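PDB 4RF6: arginine kinase from Anthopleura japonica, which catalyses the reversible transfer of a phosphoryl group from ATP to L-arginine, giving phosphoarginine and ADP, in a single chain carrying two phosphagen kinase units in tandem. Local coordinates for residues Thr184-Gln187 with Leu188-His192; Thr530-Glu534 with Ala535-Lys539; His652-Phe655 with Gln656-Cys659. All coordinates share one frame; numbering follows the deposited sequence.

All three are local contacts at helix ends in a chain that carries two kinase repeats. Contact 1 closes helix 182-190 of the first repeat, and contact 2 opens the corresponding helix 534-542 of the second. Their centres are about 13 Å apart, and they meet where Asp190 packs on Asp533, with OD2 of the former 3.8 Å from CB of the latter. Contact 1 ends at His192, predicted to bind ATP, and the Arg537 side chain of contact 2 lies about 10 Å from that histidine's side chain. Contact 3, the start of helix 655-661, stands apart, its centre about 46 Å from that of contact 2 and away from the known and predicted binding sites.

Contact 1: residues Thr184-Gln187 with Leu188-His192; sequences TRQQ and LVDDH
Leu188 runs side by side with Thr184, one turn back, with Leu188 CD1 3.9 Å from Thr184 CG2. Its CG rests 3.5 Å from Thr184 O, the carbonyl that accepts the nearly straight bond from Leu188 N. A branched apolar residue suits this buried side of the helix, where Met180 and Phe193 also touch Leu188. Thr184 turns its methyl to the leucine, CG2 anti to the backbone N, and leaves OG1 on the other branch to bond Asp181. One residue after Leu188, Val189 lays CG2 over one face of the Arg185 guanidinium, toward its rim and 4.1 Å from NH1, both side chains pointing the same way. These are the last turns of helix 182-190 in the first catalytic domain. The helix finishes in a Schellman motif, His192, with positive phi (60°), sending its N back to Val189 O at 2.8 Å. A backbone bond between Leu188 and Leu194 ties the turn to the following loop. Gln187 sets CB 3.0 Å from Leu188 N, while an extended chain, CG anti to the carbonyl carbon, carries the amide off the exposed side; Gln187 O accepts from Asp191 N at 3.0 Å. Asp191 turns its carboxylate to a salt bridge with Lys223. The Gln186 chain bends at chi2 (44°) and brings NE2 to Asp190 OD1 at 3.3 Å, a weak bond with amide and carboxylate planes 56° apart.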
loop_
_atom_site.group_PDB
_atom_site.type_symbol
_atom_site.label_atom_id
_atom_site.label_comp_id
_atom_site.label_asym_id
_atom_site.label_seq_id
_atom_site.Cartn_x
_atom_site.Cartn_y
_atom_site.Cartn_z
ATOM N N THR A 184 3.841 9.054 20.937
ATOM C CA THR A 184 3.319 9.718 19.743
ATOM C C THR A 184 4.384 9.842 18.661
ATOM O O THR A 184 4.116 9.613 17.477
ATOM C CB THR A 184 2.783 11.120 20.075
ATOM O OG1 THR A 184 1.724 11.012 21.036
ATOM C CG2 THR A 184 2.260 11.819 18.826
ATOM N N ARG A 185 5.588 10.220 19.082
ATOM C CA ARG A 185 6.730 10.341 18.186
ATOM C C ARG A 185 6.935 9.020 17.448
ATOM O O ARG A 185 7.068 8.992 16.219
ATOM C CB ARG A 185 7.980 10.702 18.992
ATOM C CG ARG A 185 9.095 11.372 18.197
ATOM C CD ARG A 185 10.451 11.164 18.869
ATOM N NE ARG A 185 10.870 9.766 18.784
ATOM C CZ ARG A 185 11.692 9.281 17.857
ATOM N NH1 ARG A 185 12.207 10.079 16.930
ATOM N NH2 ARG A 185 12.004 7.991 17.859
ATOM N N GLN A 186 6.935 7.927 18.209
ATOM C CA GLN A 186 7.115 6.587 17.660
ATOM C C GLN A 186 6.062 6.262 16.604
ATOM O O GLN A 186 6.375 5.735 15.533
ATOM C CB GLN A 186 7.043 5.551 18.786
ATOM C CG GLN A 186 7.614 4.205 18.392
ATOM C CD GLN A 186 8.929 4.346 17.649
ATOM O OE1 GLN A 186 9.920 4.825 18.204
ATOM N NE2 GLN A 186 8.938 3.953 16.380
ATOM N N GLN A 187 4.810 6.572 16.927
ATOM C CA GLN A 187 3.692 6.345 16.020
ATOM C C GLN A 187 3.869 7.081 14.696
ATOM O O GLN A 187 3.723 6.496 13.619
ATOM C CB GLN A 187 2.384 6.789 16.676
ATOM C CG GLN A 187 2.016 6.008 17.930
ATOM C CD GLN A 187 0.559 6.185 18.325
ATOM O OE1 GLN A 187 -0.144 7.045 17.791
ATOM N NE2 GLN A 187 0.099 5.360 19.260
ATOM N N LEU A 188 4.177 8.371 14.785
ATOM C CA LEU A 188 4.336 9.207 13.600
ATOM C C LEU A 188 5.537 8.781 12.747
ATOM O O LEU A 188 5.511 8.922 11.521
ATOM C CB LEU A 188 4.423 10.684 13.996
ATOM C CG LEU A 188 3.128 11.287 14.541
ATOM C CD1 LEU A 188 3.376 12.637 15.201
ATOM C CD2 LEU A 188 2.091 11.426 13.439
ATOM N N VAL A 189 6.581 8.258 13.390
ATOM C CA VAL A 189 7.709 7.679 12.661
ATOM C C VAL A 189 7.236 6.436 11.907
ATOM O O VAL A 189 7.537 6.259 10.722
ATOM C CB VAL A 189 8.879 7.293 13.599
ATOM C CG1 VAL A 189 9.882 6.425 12.867
ATOM C CG2 VAL A 189 9.571 8.528 14.135
ATOM N N ASP A 190 6.478 5.590 12.601
ATOM C CA ASP A 190 5.936 4.369 12.011
ATOM C C ASP A 190 5.061 4.648 10.788
ATOM O O ASP A 190 5.032 3.855 9.848
ATOM C CB ASP A 190 5.155 3.557 13.052
ATOM C CG ASP A 190 6.063 2.784 13.997
ATOM O OD1 ASP A 190 7.285 2.730 13.738
ATOM O OD2 ASP A 190 5.547 2.225 14.991
ATOM N N ASP A 191 4.353 5.774 10.803
ATOM C CA ASP A 191 3.516 6.165 9.671
ATOM C C ASP A 191 4.324 6.952 8.641
ATOM O O ASP A 191 3.823 7.266 7.559
ATOM C CB ASP A 191 2.324 7.001 10.147
ATOM C CG ASP A 191 1.446 6.262 11.139
ATOM O OD1 ASP A 191 1.355 5.020 11.044
ATOM O OD2 ASP A 191 0.843 6.927 12.011
ATOM N N HIS A 192 5.574 7.255 8.983
ATOM C CA HIS A 192 6.431 8.123 8.172
ATOM C C HIS A 192 5.816 9.522 8.027
ATOM O O HIS A 192 5.872 10.122 6.957
ATOM C CB HIS A 192 6.720 7.501 6.793
ATOM C CG HIS A 192 7.413 6.173 6.855
ATOM N ND1 HIS A 192 6.927 5.051 6.215
ATOM C CD2 HIS A 192 8.560 5.790 7.465
ATOM C CE1 HIS A 192 7.742 4.034 6.435
ATOM N NE2 HIS A 192 8.740 4.456 7.191
#

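Contact 2: residues Thr530-Glu534 with Ala535-Lys539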
loop_
_atom_site.group_PDB
_atom_site.type_symbol
_atom_site.label_atom_id
_atom_site.label_comp_id
_atom_site.label_asym_id
_atom_site.label_seq_id
_atom_site.Cartn_x
_atom_site.Cartn_y
_atom_site.Cartn_z
ATOM N N THR A 530 -1.018 -2.949 8.306
ATOM C CA THR A 530 -0.663 -1.574 7.977
ATOM C C THR A 530 -0.421 -0.797 9.252
ATOM O O THR A 530 -1.319 -0.658 10.084
ATOM C CB THR A 530 -1.770 -0.869 7.176
ATOM O OG1 THR A 530 -1.974 -1.557 5.934
ATOM C CG2 THR A 530 -1.386 0.574 6.888
ATOM N N GLY A 531 0.799 -0.297 9.411
ATOM C CA GLY A 531 1.149 0.477 10.589
ATOM C C GLY A 531 1.336 -0.347 11.852
ATOM O O GLY A 531 1.225 0.183 12.960
ATOM N N MET A 532 1.621 -1.638 11.700
ATOM C CA MET A 532 1.878 -2.486 12.865
ATOM C C MET A 532 3.239 -2.164 13.487
ATOM O O MET A 532 4.240 -2.074 12.776
ATOM C CB MET A 532 1.812 -3.969 12.490
ATOM C CG MET A 532 2.135 -4.913 13.647
ATOM S SD MET A 532 1.922 -6.663 13.242
ATOM C CE MET A 532 0.178 -6.691 12.807
ATOM N N ASP A 533 3.274 -1.998 14.809
ATOM C CA ASP A 533 4.527 -1.689 15.507
ATOM C C ASP A 533 5.350 -2.945 15.814
ATOM O O ASP A 533 4.847 -4.068 15.726
ATOM C CB ASP A 533 4.263 -0.889 16.791
ATOM C CG ASP A 533 3.532 -1.699 17.850
ATOM O OD1 ASP A 533 4.168 -2.574 18.473
ATOM O OD2 ASP A 533 2.327 -1.451 18.075
ATOM N N GLU A 534 6.612 -2.738 16.190
ATOM C CA GLU A 534 7.548 -3.827 16.482
ATOM C C GLU A 534 7.051 -4.796 17.561
ATOM O O GLU A 534 7.173 -6.015 17.421
ATOM C CB GLU A 534 8.904 -3.247 16.900
ATOM C CG GLU A 534 10.024 -4.271 16.961
ATOM C CD GLU A 534 10.199 -5.008 15.649
ATOM O OE1 GLU A 534 10.647 -4.382 14.664
ATOM O OE2 GLU A 534 9.880 -6.214 15.600
ATOM N N ALA A 535 6.495 -4.250 18.638
ATOM C CA ALA A 535 6.083 -5.062 19.785
ATOM C C ALA A 535 4.813 -5.883 19.539
ATOM O O ALA A 535 4.680 -7.001 20.045
ATOM C CB ALA A 535 5.915 -4.193 21.010
ATOM N N THR A 536 3.870 -5.308 18.797
ATOM C CA THR A 536 2.657 -6.021 18.406
ATOM C C THR A 536 3.038 -7.200 17.519
ATOM O O THR A 536 2.556 -8.321 17.702
ATOM C CB THR A 536 1.689 -5.110 17.630
ATOM O OG1 THR A 536 1.230 -4.051 18.481
ATOM C CG2 THR A 536 0.489 -5.899 17.141
ATOM N N ARG A 537 3.913 -6.925 16.559
ATOM C CA ARG A 537 4.406 -7.937 15.641
ATOM C C ARG A 537 5.042 -9.087 16.402
ATOM O O ARG A 537 4.589 -10.226 16.305
ATOM C CB ARG A 537 5.423 -7.325 14.680
ATOM C CG ARG A 537 6.011 -8.309 13.680
ATOM C CD ARG A 537 6.396 -7.592 12.402
ATOM N NE ARG A 537 6.602 -6.169 12.654
ATOM C CZ ARG A 537 6.142 -5.190 11.880
ATOM N NH1 ARG A 537 5.451 -5.474 10.784
ATOM N NH2 ARG A 537 6.378 -3.924 12.200
ATOM N N GLN A 538 6.080 -8.773 17.173
ATOM C CA GLN A 538 6.811 -9.772 17.945
ATOM C C GLN A 538 5.877 -10.674 18.746
ATOM O O GLN A 538 6.032 -11.896 18.763
ATOM C CB GLN A 538 7.796 -9.086 18.891
ATOM C CG GLN A 538 8.759 -10.061 19.538
ATOM C CD GLN A 538 9.486 -10.906 18.505
ATOM O OE1 GLN A 538 10.330 -10.404 17.765
ATOM N NE2 GLN A 538 9.146 -12.190 18.438
ATOM N N LYS A 539 4.904 -10.051 19.401
ATOM C CA LYS A 539 3.890 -10.770 20.158
ATOM C C LYS A 539 3.140 -11.760 19.271
ATOM O O LYS A 539 2.941 -12.923 19.643
ATOM C CB LYS A 539 2.922 -9.776 20.803
ATOM C CG LYS A 539 1.555 -10.348 21.133
ATOM C CD LYS A 539 0.708 -9.382 21.956
ATOM C CE LYS A 539 -0.714 -9.324 21.420
ATOM N NZ LYS A 539 -1.098 -10.596 20.735
#
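Asp533 OD1 is gripped by two backbone amides of the first helical turn: Thr536 N at 2.8 Å, and Ala535 N in a weak, strongly bent bond. This is an N-cap, with Asp533 standing immediately before helix 534-542, which follows strand 524-528 in the second catalytic domain. Aspartate suits the place because its short carboxylate can curl back onto amides that have no preceding turn to bond. Its CG sits between the backbone N and the carbonyl carbon (chi1 67°), which swings the group over the helix start. The other oxygen, OD2, accepts from Thr536 OG1 at 2.9 Å; this hydroxyl and Thr536 N both approach from out of the carboxylate plane, by nearly 40°. A carboxylate here would probably be stabilised as an anion by the helix dipole. Behind the cap, Met532 crosses the turn at a slant, leaning on Tyr527 and Leu546, with CG 4.0 Å from Thr536 CG2 and its flexible thioether bending at the last torsion against Arg537. Its CB lies over one face of the Arg537 guanidinium, and Arg537 NH2 stands 2.9 Å from Met532 O. Beyond CG, Met532 SD rests 3.8 Å from Arg537 CB.

Contact 3: residues His652-Phe655 with Gln656-Cys659; sequences HPDF and QKIC
The backbone leaves the loop at His652 and Pro653 and turns into helix 655-661, where Ile658 N bonds Asp654 O at 2.8 Å and Cys659 N bonds Phe655 O in an almost straight line (176°). Phe655 and Cys659, one turn apart, also meet through their side chains. The cysteine sulfur sits over one face of the phenyl ring, SG 4.2 Å from the Phe655 ring centroid and 14° off its normal, displaced toward the rim near CZ. This is a sulfur-aromatic contact, reached because the phenylalanine holds CG anti to the backbone N (chi1 -171°) while SG lies anti to the carbonyl carbon of Cys659. Cys659 is buried; apolar Phe655 and Ile658 suit the side of the helix against helix 696-714 of the second catalytic domain, where Phe655 touches Leu710, and Ile658 both Leu710 and Lys709. Ile658 turns back onto Asp654 O, the acceptor of its own N-H, with CG1 3.1 Å from it. On the exposed side Lys657 reaches back across the turn, its long chain bending at the last torsion, to give NZ a 2.8 Å bond to Pro653 O, tilted from the carbonyl plane. NZ also makes a long salt bridge with Asp654 OD1, past which CD and CE run obliquely. Ahead of the helix, His652 ND1 accepts from Asp654 N at 3.0 Å, a capping bond in which ND1 carries no proton; the imidazole can reach the amide two residues on. A water takes the bond from Gln656 N at 3.0 Å and donates weakly to His652 O, linking loop and helix.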
loop_
_atom_site.group_PDB
_atom_site.type_symbol
_atom_site.label_atom_id
_atom_site.label_comp_id
_atom_site.label_asym_id
_atom_site.label_seq_id
_atom_site.Cartn_x
_atom_site.Cartn_y
_atom_site.Cartn_z
ATOM N N HIS A 652 0.907 -50.751 12.171
ATOM C CA HIS A 652 -0.189 -51.710 12.049
ATOM C C HIS A 652 -0.618 -51.836 10.587
ATOM O O HIS A 652 -0.538 -50.870 9.829
ATOM C CB HIS A 652 -1.377 -51.255 12.900
ATOM C CG HIS A 652 -2.299 -52.362 13.305
ATOM N ND1 HIS A 652 -3.359 -52.780 12.526
ATOM C CD2 HIS A 652 -2.334 -53.128 14.422
ATOM C CE1 HIS A 652 -3.997 -53.760 13.140
ATOM N NE2 HIS A 652 -3.394 -53.990 14.295
ATOM N N PRO A 653 -1.068 -53.033 10.177
ATOM C CA PRO A 653 -1.498 -53.197 8.781
ATOM C C PRO A 653 -2.958 -52.814 8.514
ATOM O O PRO A 653 -3.421 -52.974 7.385
ATOM C CB PRO A 653 -1.288 -54.692 8.529
ATOM C CG PRO A 653 -1.485 -55.316 9.865
ATOM C CD PRO A 653 -0.960 -54.325 10.877
ATOM N N ASP A 654 -3.671 -52.329 9.527
ATOM C CA ASP A 654 -5.000 -51.766 9.302
ATOM C C ASP A 654 -4.865 -50.265 9.063
ATOM O O ASP A 654 -5.830 -49.592 8.688
ATOM C CB ASP A 654 -5.931 -52.041 10.487
ATOM C CG ASP A 654 -6.476 -53.454 10.485
ATOM O OD1 ASP A 654 -6.321 -54.150 9.459
ATOM O OD2 ASP A 654 -7.072 -53.864 11.506
ATOM N N PHE A 655 -3.650 -49.760 9.273
ATOM C CA PHE A 655 -3.332 -48.343 9.119
ATOM C C PHE A 655 -3.720 -47.815 7.743
ATOM O O PHE A 655 -4.473 -46.844 7.633
ATOM C CB PHE A 655 -1.841 -48.118 9.351
ATOM C CG PHE A 655 -1.444 -46.672 9.430
ATOM C CD1 PHE A 655 -1.888 -45.872 10.473
ATOM C CD2 PHE A 655 -0.608 -46.120 8.474
ATOM C CE1 PHE A 655 -1.514 -44.539 10.555
ATOM C CE2 PHE A 655 -0.226 -44.790 8.544
ATOM C CZ PHE A 655 -0.683 -43.998 9.588
ATOM N N GLN A 656 -3.193 -48.453 6.703
ATOM C CA GLN A 656 -3.530 -48.113 5.324
ATOM C C GLN A 656 -5.039 -48.143 5.093
ATOM O O GLN A 656 -5.603 -47.213 4.503
ATOM C CB GLN A 656 -2.859 -49.095 4.363
ATOM C CG GLN A 656 -3.488 -49.119 2.977
ATOM C CD GLN A 656 -3.369 -50.473 2.301
ATOM O OE1 GLN A 656 -2.473 -50.695 1.490
ATOM N NE2 GLN A 656 -4.278 -51.386 2.634
ATOM N N LYS A 657 -5.679 -49.219 5.556
ATOM C CA LYS A 657 -7.119 -49.405 5.382
ATOM C C LYS A 657 -7.904 -48.269 6.029
ATOM O O LYS A 657 -8.871 -47.763 5.458
ATOM C CB LYS A 657 -7.579 -50.728 6.001
ATOM C CG LYS A 657 -6.940 -51.988 5.436
ATOM C CD LYS A 657 -7.472 -53.220 6.178
ATOM C CE LYS A 657 -6.778 -54.500 5.739
ATOM N NZ LYS A 657 -5.298 -54.359 5.801
ATOM N N ILE A 658 -7.479 -47.884 7.229
ATOM C CA ILE A 658 -8.127 -46.817 7.988
ATOM C C ILE A 658 -8.013 -45.462 7.288
ATOM O O ILE A 658 -9.013 -44.765 7.097
ATOM C CB ILE A 658 -7.536 -46.714 9.416
ATOM C CG1 ILE A 658 -7.973 -47.911 10.262
ATOM C CG2 ILE A 658 -7.974 -45.429 10.092
ATOM C CD1 ILE A 658 -7.164 -48.091 11.542
ATOM N N CYS A 659 -6.794 -45.090 6.912
ATOM C CA CYS A 659 -6.566 -43.823 6.220
ATOM C C CYS A 659 -7.322 -43.758 4.900
ATOM O O CYS A 659 -7.802 -42.690 4.503
ATOM C CB CYS A 659 -5.073 -43.603 5.978
ATOM S SG CYS A 659 -4.140 -43.305 7.487
HETATM O O HOH W 1 -0.830 -50.281 6.558
#